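Local coordinates for mannan endo-1,6-alpha-mannosidase (Chaetomium thermophilum, PDB 6RY0), which probably hydrolyses or transfers alpha-1,6-linked mannan as a glycoside hydrolase family 76 member and is linked to installing GPI-anchored glycoproteins in the fungal cell wall, at residues Y75-E78 with G79-M83; V101-E104 with G105-Q109; L125-D128 with D129-F132; A161-T164 with T165-P169; Y193-T196 with I197-A200. One frame throughout, in Å; residues are numbered along the deposited sequence.

Interaction 1: Y75-E78 with G79-M83; sequences YWWE and GGAMM
Trp-77 and Ala-81, one helical turn apart, bring the indole corner CZ3 within 4.1 Å of the methyl carbon CB, which meets the ring obliquely. In Trp-77, CG stands between the backbone N and the carbonyl carbon (chi1 79°), which lets the six-membered ring reach Ala-81. CB of the next residue, Glu-78, lies above one face of this indole near its rim, while the rest of the glutamate chain runs out extended. Backbone bonds hold the turn: Ala-81 N donates to Trp-77 O at 3.0 Å, in the carbonyl plane, and Met-82 N reaches Glu-78 O at 2.9 Å. Nearer the helix start, Gly-80 N and Gly-79 N make only weak bonds to Trp-76 O. A CB on either glycine would lie tight, 3.2 Å from Trp-76 O for Gly-79 and from Trp-77 O for Gly-80. The indole N-H groups are satisfied by other parts of the chain: Trp-77 NE1 by Asp-319 OD1, Trp-76 NE1 by Gln-109 OE1. This first turn of helix 76-93 is packed against helix 127-142 through both tryptophans, against helix 323-337 through Trp-77 and Ala-81, and against Met-393 of helix 389-401.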
loop_
_atom_site.group_PDB
_atom_site.type_symbol
_atom_site.label_atom_id
_atom_site.label_comp_id
_atom_site.label_asym_id
_atom_site.label_seq_id
_atom_site.Cartn_x
_atom_site.Cartn_y
_atom_site.Cartn_z
ATOM N N TYR A 75 -7.651 -10.808 -5.360
ATOM C CA TYR A 75 -7.470 -10.089 -6.618
ATOM C C TYR A 75 -5.998 -9.745 -6.876
ATOM O O TYR A 75 -5.183 -9.707 -5.939
ATOM C CB TYR A 75 -8.350 -8.830 -6.617
ATOM C CG TYR A 75 -9.811 -9.152 -6.709
ATOM C CD1 TYR A 75 -10.407 -9.381 -7.936
ATOM C CD2 TYR A 75 -10.603 -9.255 -5.571
ATOM C CE1 TYR A 75 -11.776 -9.672 -8.026
ATOM C CE2 TYR A 75 -11.956 -9.536 -5.667
ATOM C CZ TYR A 75 -12.526 -9.731 -6.893
ATOM O OH TYR A 75 -13.876 -10.023 -6.997
ATOM N N TRP A 76 -5.690 -9.456 -8.130
ATOM C CA TRP A 76 -4.336 -9.162 -8.614
ATOM C C TRP A 76 -3.598 -8.140 -7.773
ATOM O O TRP A 76 -2.414 -8.328 -7.457
ATOM C CB TRP A 76 -4.489 -8.664 -10.051
ATOM C CG TRP A 76 -3.253 -8.238 -10.768
ATOM C CD1 TRP A 76 -2.265 -9.043 -11.282
ATOM C CD2 TRP A 76 -2.904 -6.904 -11.139
ATOM N NE1 TRP A 76 -1.313 -8.279 -11.924
ATOM C CE2 TRP A 76 -1.707 -6.970 -11.876
ATOM C CE3 TRP A 76 -3.513 -5.664 -10.970
ATOM C CZ2 TRP A 76 -1.101 -5.858 -12.399
ATOM C CZ3 TRP A 76 -2.884 -4.541 -11.486
ATOM C CH2 TRP A 76 -1.697 -4.659 -12.218
ATOM N N TRP A 77 -4.246 -7.039 -7.396
ATOM C CA TRP A 77 -3.525 -6.008 -6.674
ATOM C C TRP A 77 -2.994 -6.516 -5.350
ATOM O O TRP A 77 -1.982 -5.992 -4.861
ATOM C CB TRP A 77 -4.442 -4.795 -6.424
ATOM C CG TRP A 77 -5.366 -4.987 -5.311
ATOM C CD1 TRP A 77 -6.547 -5.678 -5.297
ATOM C CD2 TRP A 77 -5.118 -4.574 -3.956
ATOM N NE1 TRP A 77 -7.047 -5.715 -4.012
ATOM C CE2 TRP A 77 -6.204 -5.019 -3.175
ATOM C CE3 TRP A 77 -4.086 -3.855 -3.333
ATOM C CZ2 TRP A 77 -6.304 -4.740 -1.809
ATOM C CZ3 TRP A 77 -4.202 -3.571 -1.991
ATOM C CH2 TRP A 77 -5.294 -4.013 -1.256
ATOM N N GLU A 78 -3.655 -7.508 -4.742
ATOM C CA GLU A 78 -3.208 -8.007 -3.440
ATOM C C GLU A 78 -1.902 -8.787 -3.576
ATOM O O GLU A 78 -1.128 -8.865 -2.636
ATOM C CB GLU A 78 -4.336 -8.799 -2.783
ATOM C CG GLU A 78 -4.030 -9.152 -1.338
ATOM C CD GLU A 78 -5.220 -9.687 -0.572
ATOM O OE1 GLU A 78 -6.369 -9.551 -0.973
ATOM O OE2 GLU A 78 -4.928 -10.250 0.554
ATOM N N GLY A 79 -1.657 -9.340 -4.762
ATOM C CA GLY A 79 -0.349 -9.884 -5.035
ATOM C C GLY A 79 0.715 -8.803 -4.986
ATOM O O GLY A 79 1.791 -8.990 -4.420
ATOM N N GLY A 80 0.421 -7.652 -5.577
ATOM C CA GLY A 80 1.338 -6.536 -5.519
ATOM C C GLY A 80 1.583 -6.052 -4.098
ATOM O O GLY A 80 2.714 -5.714 -3.710
ATOM N N ALA A 81 0.528 -6.019 -3.296
ATOM C CA ALA A 81 0.665 -5.685 -1.889
ATOM C C ALA A 81 1.545 -6.693 -1.172
ATOM O O ALA A 81 2.392 -6.306 -0.335
ATOM C CB ALA A 81 -0.729 -5.630 -1.235
ATOM N N MET A 82 1.365 -7.967 -1.449
ATOM C CA MET A 82 2.227 -8.995 -0.858
ATOM C C MET A 82 3.682 -8.761 -1.243
ATOM O O MET A 82 4.577 -8.846 -0.398
ATOM C CB MET A 82 1.772 -10.382 -1.298
ATOM C CG MET A 82 2.644 -11.477 -0.715
ATOM S SD MET A 82 2.308 -13.069 -1.470
ATOM C CE MET A 82 3.804 -13.941 -0.921
ATOM N N MET A 83 3.953 -8.490 -2.522
ATOM C CA MET A 83 5.329 -8.283 -2.936
ATOM C C MET A 83 5.956 -7.177 -2.115
ATOM O O MET A 83 7.066 -7.296 -1.607
ATOM C CB MET A 83 5.417 -7.973 -4.433
ATOM C CG MET A 83 4.892 -9.054 -5.379
ATOM S SD MET A 83 5.650 -10.681 -5.305
ATOM C CE MET A 83 4.460 -11.569 -4.296
#

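Interaction 2: V101-E104 with G105-Q109; sequences VIME and GMLHQ
Ile-102 and Met-106 meet, in the methionine conformer described, through the CG2 methyl and the sulfur SD, 3.8 Å apart, the two side chains lying askew one turn along helix 99-108. The Met-106 chain leaves beside its own backbone N (chi1 -65°), which carries CG back over the preceding turn, 3.3 Å from Ile-102 O. Met-103, like Met-106, is modelled in two conformers. On another flank, in the conformer described, Met-103 and Leu-107 run side by side in the same direction, with Met-103 CG 3.7 Å from Leu-107 CD1. The leucine CG also sits 3.3 Å from Met-103 O, so this branch covers the carbonyl as well as the neighbouring chain. Underneath, regular bonds join the turns: Met-106 N to Ile-102 O at 2.9 Å is almost straight (173° at the hydrogen), and Gly-105 N and Leu-107 N bind Val-101 O and Met-103 O. The bond from His-108 N to Glu-104 O is more bent, at 139°, as the helix nears its end.

Beyond this shell, Ile-102 and Met-106 press on Met-83 of helix 76-93, while Met-103 and Met-106 reach Trp-155 of helix 155-167. The hydroxyl of Tyr-116 bonds to Met-106 O near the helix end. The result is an amphipathic surface helix, with Ile-102 and Met-106 turned to the neighbouring helices and Glu-104 and His-108 on the exposed side, as expected among the stacked helices of the (alpha/alpha)6 barrel of family 76.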
loop_
_atom_site.group_PDB
_atom_site.type_symbol
_atom_site.label_atom_id
_atom_site.label_comp_id
_atom_site.label_asym_id
_atom_site.label_seq_id
_atom_site.Cartn_x
_atom_site.Cartn_y
_atom_site.Cartn_z
ATOM N N VAL A 101 11.931 -15.114 -4.967
ATOM C CA VAL A 101 10.521 -15.336 -5.248
ATOM C C VAL A 101 9.802 -14.010 -5.513
ATOM O O VAL A 101 8.963 -13.893 -6.411
ATOM C CB VAL A 101 9.858 -16.080 -4.020
ATOM C CG1 VAL A 101 8.362 -16.144 -4.144
ATOM C CG2 VAL A 101 10.462 -17.464 -3.834
ATOM N N ILE A 102 10.139 -13.006 -4.717
ATOM C CA ILE A 102 9.520 -11.700 -4.824
ATOM C C ILE A 102 9.967 -10.983 -6.092
ATOM O O ILE A 102 9.139 -10.394 -6.788
ATOM C CB ILE A 102 9.797 -10.907 -3.539
ATOM C CG1 ILE A 102 9.211 -11.641 -2.322
ATOM C CG2 ILE A 102 9.297 -9.466 -3.666
ATOM C CD1 ILE A 102 7.721 -11.875 -2.323
ATOM N N MET A 103 11.247 -11.058 -6.423
ATOM C CA MET A 103 11.693 -10.448 -7.667
ATOM C C MET A 103 10.954 -11.096 -8.834
ATOM O O MET A 103 10.487 -10.375 -9.735
ATOM C CB MET A 103 13.210 -10.568 -7.853
ATOM C CG MET A 103 13.681 -9.957 -9.152
ATOM S SD MET A 103 15.392 -10.271 -9.519
ATOM C CE MET A 103 16.188 -9.345 -8.201
ATOM N N GLU A 104 10.839 -12.418 -8.846
ATOM C CA GLU A 104 10.142 -13.113 -9.929
ATOM C C GLU A 104 8.693 -12.645 -10.042
ATOM O O GLU A 104 8.182 -12.388 -11.145
ATOM C CB GLU A 104 10.196 -14.629 -9.739
ATOM C CG GLU A 104 9.435 -15.485 -10.756
ATOM C CD GLU A 104 9.303 -16.967 -10.360
ATOM O OE1 GLU A 104 8.808 -17.323 -9.260
ATOM O OE2 GLU A 104 9.657 -17.786 -11.213
ATOM N N GLY A 105 8.008 -12.549 -8.916
ATOM C CA GLY A 105 6.628 -12.134 -8.908
ATOM C C GLY A 105 6.443 -10.702 -9.399
ATOM O O GLY A 105 5.555 -10.417 -10.216
ATOM N N MET A 106 7.278 -9.788 -8.896
ATOM C CA MET A 106 7.195 -8.396 -9.351
ATOM C C MET A 106 7.458 -8.286 -10.845
ATOM O O MET A 106 6.787 -7.506 -11.517
ATOM C CB MET A 106 8.139 -7.524 -8.536
ATOM C CG MET A 106 7.738 -7.438 -7.052
ATOM S SD MET A 106 8.865 -6.525 -5.977
ATOM C CE MET A 106 8.665 -4.853 -6.581
ATOM N N LEU A 107 8.449 -9.001 -11.366
ATOM C CA LEU A 107 8.780 -8.867 -12.775
ATOM C C LEU A 107 7.735 -9.509 -13.662
ATOM O O LEU A 107 7.547 -9.084 -14.806
ATOM C CB LEU A 107 10.131 -9.484 -13.040
ATOM C CG LEU A 107 11.318 -8.692 -12.495
ATOM C CD1 LEU A 107 12.608 -9.442 -12.705
ATOM C CD2 LEU A 107 11.407 -7.309 -13.117
ATOM N N HIS A 108 7.049 -10.544 -13.192
ATOM C CA HIS A 108 6.114 -11.248 -14.054
ATOM C C HIS A 108 4.917 -10.397 -14.416
ATOM O O HIS A 108 4.316 -10.601 -15.461
ATOM C CB HIS A 108 5.650 -12.545 -13.379
ATOM C CG HIS A 108 4.957 -13.477 -14.305
ATOM N ND1 HIS A 108 5.645 -14.342 -15.119
ATOM C CD2 HIS A 108 3.642 -13.673 -14.568
ATOM C CE1 HIS A 108 4.784 -15.038 -15.833
ATOM N NE2 HIS A 108 3.563 -14.655 -15.522
ATOM N N GLN A 109 4.566 -9.440 -13.552
ATOM C CA GLN A 109 3.299 -8.712 -13.653
ATOM C C GLN A 109 3.435 -7.330 -14.324
ATOM O O GLN A 109 2.458 -6.586 -14.350
ATOM C CB GLN A 109 2.666 -8.585 -12.279
ATOM C CG GLN A 109 2.241 -9.956 -11.711
ATOM C CD GLN A 109 1.208 -10.650 -12.559
ATOM O OE1 GLN A 109 0.449 -10.006 -13.281
ATOM N NE2 GLN A 109 1.153 -11.969 -12.480
#

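Interaction 3: L125-D128 with D129-F132; sequences LGND and DQGF
The Phe-132 ring receives Asp-128 O at its edge, in the ring plane, with CD2 3.2 Å from the oxygen. Rings from other helices pack round it: Trp-77 meets it edge-to-face, and Tyr-326 lies at an inclined angle. The carboxylates of Asp-128 and Asp-129 point the same way, their planes turned 64° apart and their OD1 atoms 3.1 Å from each other. Asp-128 OD2 is bonded to Trp-182 NE1. Asp-129 OD1 accepts a weak bond from Gly-126 N at 2.9 Å; water 1 lies 2.8 Å from Asp-129 OD2 and, more loosely, near Asp-128 OD2.

Gly-126 is the N-cap of helix 127-142, and the bond from its N-H to the Asp-129 side chain is one half of a capping box. A CB on this glycine would clash with the OD1 atoms of both aspartates. Adjacent aspartates at the start of an inner helix recall the paired acids of the family 76 active site, and Asp-129 has been seen to bind calcium in a structure of this protein, though none is bound here.

Gln-130 N closes the first turn with a nearly linear bond to Gly-126 O (177°). Asn-127 and Gln-130 lie side by side, amide planes 34° apart, with Arg-181 O as the partner of Asn-127 ND2 and Thr-165 as that of Gln-130 NE2.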
loop_
_atom_site.group_PDB
_atom_site.type_symbol
_atom_site.label_atom_id
_atom_site.label_comp_id
_atom_site.label_asym_id
_atom_site.label_seq_id
_atom_site.Cartn_x
_atom_site.Cartn_y
_atom_site.Cartn_z
ATOM N N LEU A 125 -7.813 -3.324 -13.667
ATOM C CA LEU A 125 -7.014 -2.154 -13.889
ATOM C C LEU A 125 -7.788 -0.912 -13.417
ATOM O O LEU A 125 -8.236 -0.019 -14.178
ATOM C CB LEU A 125 -6.562 -2.062 -15.342
ATOM C CG LEU A 125 -5.532 -3.092 -15.868
ATOM C CD1 LEU A 125 -5.093 -2.748 -17.292
ATOM C CD2 LEU A 125 -4.305 -3.235 -14.986
ATOM N N GLY A 126 -7.845 -0.831 -12.099
ATOM C CA GLY A 126 -8.030 0.455 -11.486
ATOM C C GLY A 126 -6.708 1.188 -11.363
ATOM O O GLY A 126 -5.623 0.587 -11.333
ATOM N N ASN A 127 -6.815 2.503 -11.189
ATOM C CA ASN A 127 -5.639 3.291 -10.866
ATOM C C ASN A 127 -5.039 2.877 -9.525
ATOM O O ASN A 127 -3.818 2.935 -9.326
ATOM C CB ASN A 127 -5.971 4.777 -10.867
ATOM C CG ASN A 127 -6.005 5.334 -12.261
ATOM O OD1 ASN A 127 -4.980 5.358 -12.935
ATOM N ND2 ASN A 127 -7.173 5.809 -12.688
ATOM N N ASP A 128 -5.879 2.478 -8.577
ATOM C CA ASP A 128 -5.379 1.949 -7.309
ATOM C C ASP A 128 -4.659 0.605 -7.488
ATOM O O ASP A 128 -3.611 0.383 -6.898
ATOM C CB ASP A 128 -6.517 1.818 -6.270
ATOM C CG ASP A 128 -7.759 1.039 -6.747
ATOM O OD1 ASP A 128 -8.000 0.909 -7.958
ATOM O OD2 ASP A 128 -8.497 0.517 -5.888
ATOM N N ASP A 129 -5.218 -0.292 -8.290
ATOM C CA ASP A 129 -4.576 -1.579 -8.488
ATOM C C ASP A 129 -3.188 -1.396 -9.085
ATOM O O ASP A 129 -2.194 -1.943 -8.601
ATOM C CB ASP A 129 -5.401 -2.489 -9.397
ATOM C CG ASP A 129 -6.806 -2.638 -8.954
ATOM O OD1 ASP A 129 -7.643 -1.858 -9.370
ATOM O OD2 ASP A 129 -7.100 -3.518 -8.164
ATOM N N GLN A 130 -3.125 -0.627 -10.164
ATOM C CA GLN A 130 -1.854 -0.317 -10.812
ATOM C C GLN A 130 -0.936 0.429 -9.836
ATOM O O GLN A 130 0.272 0.147 -9.759
ATOM C CB GLN A 130 -2.120 0.544 -12.056
ATOM C CG GLN A 130 -0.874 0.831 -12.845
ATOM C CD GLN A 130 -0.994 1.995 -13.801
ATOM O OE1 GLN A 130 -1.861 2.863 -13.633
ATOM N NE2 GLN A 130 -0.103 2.051 -14.784
ATOM N N GLY A 131 -1.509 1.353 -9.085
ATOM C CA GLY A 131 -0.760 2.126 -8.129
ATOM C C GLY A 131 -0.089 1.294 -7.082
ATOM O O GLY A 131 1.059 1.585 -6.747
ATOM N N PHE A 132 -0.770 0.280 -6.553
ATOM C CA PHE A 132 -0.135 -0.552 -5.524
ATOM C C PHE A 132 1.086 -1.282 -6.059
ATOM O O PHE A 132 2.082 -1.417 -5.348
ATOM C CB PHE A 132 -1.131 -1.509 -4.893
ATOM C CG PHE A 132 -1.787 -0.954 -3.689
ATOM C CD1 PHE A 132 -1.224 -1.119 -2.453
ATOM C CD2 PHE A 132 -2.969 -0.227 -3.784
ATOM C CE1 PHE A 132 -1.816 -0.562 -1.309
ATOM C CE2 PHE A 132 -3.533 0.336 -2.651
ATOM C CZ PHE A 132 -2.926 0.152 -1.428
HETATM O O HOH W 1 -9.391 -2.530 -6.809
#

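Interaction 4: A161-T164 with T165-P169; sequences AVWT and TQASP
Thr-165 OG1 donates to Val-162 O at 2.9 Å, and the same carbonyl accepts Gln-166 N at 3.0 Å, so one buried oxygen is gripped by both a side chain and the backbone. The hydroxyl reaches it because OG1 stands between the backbone N and the carbonyl carbon (chi1 67°), while the methyl CG2 is turned toward Ala-161 O. OG1 also accepts from Gln-130 NE2, which joins this helix to helix 127-142. A valine in its place lacks the hydroxyl, and Val-162 O would probably lose its second donor and Gln-130 NE2 one of its acceptors. Next along, Gln-166 lies beside Val-162, with NE2 3.8 Å from CG1 and bonded to Gln-130 OE1.

A second close fit is made by Trp-163 and Ala-167. The alanine CB sits over one face of the six-membered ring, 4.2 Å from its centroid and only 11° off the normal, in a CH-pi contact. Phe-202 stacks on the indole as well, and Tyr-218 and Trp-221 meet it edge-to-face.

The other flank is less enclosed. Thr-164 and Ser-168 are partly exposed, their hydroxyls bonded close by in the chain to Gln-160 and Glu-170. Toward the C-terminal end the bonding changes: Ala-167 N shares its bond between Trp-163 O at 2.9 Å and, weakly, Thr-164 O. A bifurcated bond to the residues three and four back is common in the last turn of a helix, here helix 155-167, which is packed against helices 127-142 and 196-213 in the helical barrel of family 76.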
loop_
_atom_site.group_PDB
_atom_site.type_symbol
_atom_site.label_atom_id
_atom_site.label_comp_id
_atom_site.label_asym_id
_atom_site.label_seq_id
_atom_site.Cartn_x
_atom_site.Cartn_y
_atom_site.Cartn_z
ATOM N N ALA A 161 7.015 4.561 -14.621
ATOM C CA ALA A 161 6.051 4.231 -15.663
ATOM C C ALA A 161 4.629 4.292 -15.140
ATOM O O ALA A 161 3.746 4.836 -15.791
ATOM C CB ALA A 161 6.342 2.862 -16.230
ATOM N N VAL A 162 4.407 3.736 -13.956
ATOM C CA VAL A 162 3.085 3.839 -13.346
ATOM C C VAL A 162 2.690 5.293 -13.171
ATOM O O VAL A 162 1.606 5.704 -13.588
ATOM C CB VAL A 162 2.996 3.041 -12.023
ATOM C CG1 VAL A 162 1.684 3.338 -11.326
ATOM C CG2 VAL A 162 3.169 1.558 -12.299
ATOM N N TRP A 163 3.563 6.083 -12.566
ATOM C CA TRP A 163 3.254 7.471 -12.317
ATOM C C TRP A 163 2.957 8.209 -13.629
ATOM O O TRP A 163 2.012 8.986 -13.722
ATOM C CB TRP A 163 4.420 8.126 -11.550
ATOM C CG TRP A 163 4.157 9.589 -11.245
ATOM C CD1 TRP A 163 3.543 10.095 -10.140
ATOM C CD2 TRP A 163 4.450 10.688 -12.081
ATOM N NE1 TRP A 163 3.427 11.445 -10.243
ATOM C CE2 TRP A 163 3.969 11.837 -11.439
ATOM C CE3 TRP A 163 5.098 10.821 -13.322
ATOM C CZ2 TRP A 163 4.090 13.102 -12.005
ATOM C CZ3 TRP A 163 5.226 12.050 -13.880
ATOM C CH2 TRP A 163 4.714 13.185 -13.234
ATOM N N THR A 164 3.797 7.978 -14.652
ATOM C CA THR A 164 3.636 8.673 -15.914
ATOM C C THR A 164 2.296 8.331 -16.560
ATOM O O THR A 164 1.590 9.223 -17.061
ATOM C CB THR A 164 4.815 8.360 -16.844
ATOM O OG1 THR A 164 6.014 8.908 -16.293
ATOM C CG2 THR A 164 4.569 8.971 -18.217
ATOM N N THR A 165 1.907 7.067 -16.571
ATOM C CA THR A 165 0.622 6.698 -17.122
ATOM C C THR A 165 -0.511 7.316 -16.329
ATOM O O THR A 165 -1.561 7.658 -16.908
ATOM C CB THR A 165 0.432 5.181 -17.265
ATOM O OG1 THR A 165 0.369 4.558 -15.982
ATOM C CG2 THR A 165 1.479 4.544 -18.163
ATOM N N GLN A 166 -0.342 7.478 -15.027
ATOM C CA GLN A 166 -1.358 8.097 -14.178
ATOM C C GLN A 166 -1.439 9.600 -14.364
ATOM O O GLN A 166 -2.484 10.184 -14.112
ATOM C CB GLN A 166 -1.147 7.705 -12.704
ATOM C CG GLN A 166 -1.470 6.260 -12.487
ATOM C CD GLN A 166 -1.434 5.793 -11.090
ATOM O OE1 GLN A 166 -1.089 6.536 -10.194
ATOM N NE2 GLN A 166 -1.849 4.556 -10.884
ATOM N N ALA A 167 -0.351 10.213 -14.820
ATOM C CA ALA A 167 -0.290 11.643 -15.133
ATOM C C ALA A 167 -0.782 11.956 -16.544
ATOM O O ALA A 167 -0.904 13.108 -16.913
ATOM C CB ALA A 167 1.135 12.138 -14.983
ATOM N N SER A 168 -1.075 10.944 -17.358
ATOM C CA SER A 168 -1.402 11.153 -18.755
ATOM C C SER A 168 -2.687 11.961 -18.867
ATOM O O SER A 168 -3.611 11.793 -18.073
ATOM C CB SER A 168 -1.504 9.792 -19.434
ATOM O OG SER A 168 -1.577 9.887 -20.847
ATOM N N PRO A 169 -2.770 12.835 -19.877
ATOM C CA PRO A 169 -3.880 13.787 -19.879
ATOM C C PRO A 169 -5.280 13.182 -19.917
ATOM O O PRO A 169 -6.201 13.779 -19.341
ATOM C CB PRO A 169 -3.580 14.663 -21.100
ATOM C CG PRO A 169 -2.471 14.042 -21.814
ATOM C CD PRO A 169 -1.773 13.141 -20.913
#

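Interaction 5: Y193-T196 with I197-A200; sequences YKNT and IANA
Thr-196 O takes Ala-200 N in a 2.7 Å hydrogen bond, the shortest across this turn, with the donor nearly along the C=O axis. It is the first full-turn bond of helix 196-213. Ala-200 CB lies 3.3 Å from the same oxygen. One residue earlier, Asn-195 O is bound by a side chain: Asn-199 ND2 donates to it at 2.9 Å in a fairly straight bond (165°), and the oxygen lies close to the Asn-199 amide plane. With CG beside the Asn-199 backbone N (chi1 -73°), the amide bends back toward the helix start. Its other end, OD1, accepts from Leu-180 N, so both ends of the group are fixed and its rotation is settled. With a leucine here both amide bonds vanish, which would probably leave the buried Asn-195 O, and Leu-180 N, without these partners.

Asn-195 holds the N-cap position with its side chain against the first turn. OD1 makes a weak capping bond to Ala-198 N at 3.5 Å and also approaches Ala-198 CB at 3.3 Å, while ND2 lies against the Ile-197 methyl CG2 at 3.6 Å; the two chains point the same way. Thr-196 OG1 is bonded to Tyr-243 O. Around the turn, Ile-197 meets Tyr-262 and Asn-263 of helix 261-278, and Asn-199 packs on helix 216-231.

Asparagine as N-cap, accepting from the N-H three residues on, is the classic start of a helix; here it converts the short strand 193-195, paired with 245-247, directly into a helix of the family 76 barrel.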
loop_
_atom_site.group_PDB
_atom_site.type_symbol
_atom_site.label_atom_id
_atom_site.label_comp_id
_atom_site.label_asym_id
_atom_site.label_seq_id
_atom_site.Cartn_x
_atom_site.Cartn_y
_atom_site.Cartn_z
ATOM N N TYR A 193 -16.653 6.832 -10.600
ATOM C CA TYR A 193 -16.345 7.088 -9.200
ATOM C C TYR A 193 -14.932 7.655 -9.106
ATOM O O TYR A 193 -13.962 6.989 -9.467
ATOM C CB TYR A 193 -16.450 5.786 -8.414
ATOM C CG TYR A 193 -16.429 5.882 -6.903
ATOM C CD1 TYR A 193 -17.278 6.743 -6.223
ATOM C CD2 TYR A 193 -15.631 5.031 -6.132
ATOM C CE1 TYR A 193 -17.294 6.783 -4.827
ATOM C CE2 TYR A 193 -15.656 5.072 -4.742
ATOM C CZ TYR A 193 -16.500 5.940 -4.095
ATOM O OH TYR A 193 -16.567 6.011 -2.718
ATOM N N LYS A 194 -14.811 8.892 -8.648
ATOM C CA LYS A 194 -13.497 9.477 -8.382
ATOM C C LYS A 194 -13.242 9.287 -6.898
ATOM O O LYS A 194 -13.896 9.900 -6.061
ATOM C CB LYS A 194 -13.437 10.942 -8.790
ATOM C CG LYS A 194 -13.407 11.144 -10.305
ATOM C CD LYS A 194 -13.118 12.539 -10.778
ATOM C CE LYS A 194 -12.768 12.505 -12.246
ATOM N NZ LYS A 194 -12.328 13.838 -12.773
ATOM N N ASN A 195 -12.337 8.379 -6.577
ATOM C CA ASN A 195 -12.178 7.977 -5.218
ATOM C C ASN A 195 -10.840 8.372 -4.637
ATOM O O ASN A 195 -9.874 8.688 -5.329
ATOM C CB ASN A 195 -12.476 6.513 -5.021
ATOM C CG ASN A 195 -11.605 5.597 -5.793
ATOM O OD1 ASN A 195 -10.743 5.992 -6.588
ATOM N ND2 ASN A 195 -11.814 4.317 -5.566
ATOM N N THR A 196 -10.804 8.385 -3.312
ATOM C CA THR A 196 -9.595 8.759 -2.624
ATOM C C THR A 196 -8.443 7.858 -2.970
ATOM O O THR A 196 -7.349 8.361 -3.241
ATOM C CB THR A 196 -9.842 8.816 -1.125
ATOM O OG1 THR A 196 -10.863 9.784 -0.933
ATOM C CG2 THR A 196 -8.579 9.173 -0.381
ATOM N N ILE A 197 -8.636 6.545 -2.942
ATOM C CA ILE A 197 -7.478 5.664 -3.013
ATOM C C ILE A 197 -6.726 5.819 -4.346
ATOM O O ILE A 197 -5.489 5.798 -4.358
ATOM C CB ILE A 197 -7.824 4.198 -2.696
ATOM C CG1 ILE A 197 -6.553 3.350 -2.600
ATOM C CG2 ILE A 197 -8.826 3.602 -3.701
ATOM C CD1 ILE A 197 -5.669 3.721 -1.519
ATOM N N ALA A 198 -7.425 5.957 -5.475
ATOM C CA ALA A 198 -6.720 6.139 -6.739
ATOM C C ALA A 198 -5.822 7.373 -6.680
ATOM O O ALA A 198 -4.664 7.377 -7.105
ATOM C CB ALA A 198 -7.741 6.308 -7.888
ATOM N N ASN A 199 -6.402 8.452 -6.169
ATOM C CA ASN A 199 -5.693 9.715 -6.076
ATOM C C ASN A 199 -4.575 9.663 -5.045
ATOM O O ASN A 199 -3.517 10.243 -5.255
ATOM C CB ASN A 199 -6.726 10.822 -5.818
ATOM C CG ASN A 199 -7.504 11.094 -7.063
ATOM O OD1 ASN A 199 -6.981 11.761 -7.973
ATOM N ND2 ASN A 199 -8.713 10.543 -7.176
ATOM N N ALA A 200 -4.806 8.973 -3.925
ATOM C CA ALA A 200 -3.793 8.808 -2.892
ATOM C C ALA A 200 -2.590 8.022 -3.410
ATOM O O ALA A 200 -1.468 8.350 -3.065
ATOM C CB ALA A 200 -4.404 8.140 -1.673
#

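Interaction 3 lies at the middle of the set. Trp-77 CB of interaction 1 comes within 3.4 Å of Asp-129 OD2, and on the other side Asn-127 CB touches Ala-198 CB of interaction 5 at 3.8 Å. Gln-130 NE2 lies 2.8 Å from Thr-165 OG1 of interaction 4. Interaction 2 joins chiefly through interaction 1, where Trp-76 NE1 and Gln-109 OE1 are 2.8 Å apart; its nearest atoms are about 17 Å from those of interaction 5. Interaction 3 holds Asp-129, which binds a second calcium in another structure of this protein; the bound calcium ion, held by Asp-73 and His-385, is about 9 Å from the Tyr-75 side chain. Interactions 2 and 4 are more peripheral.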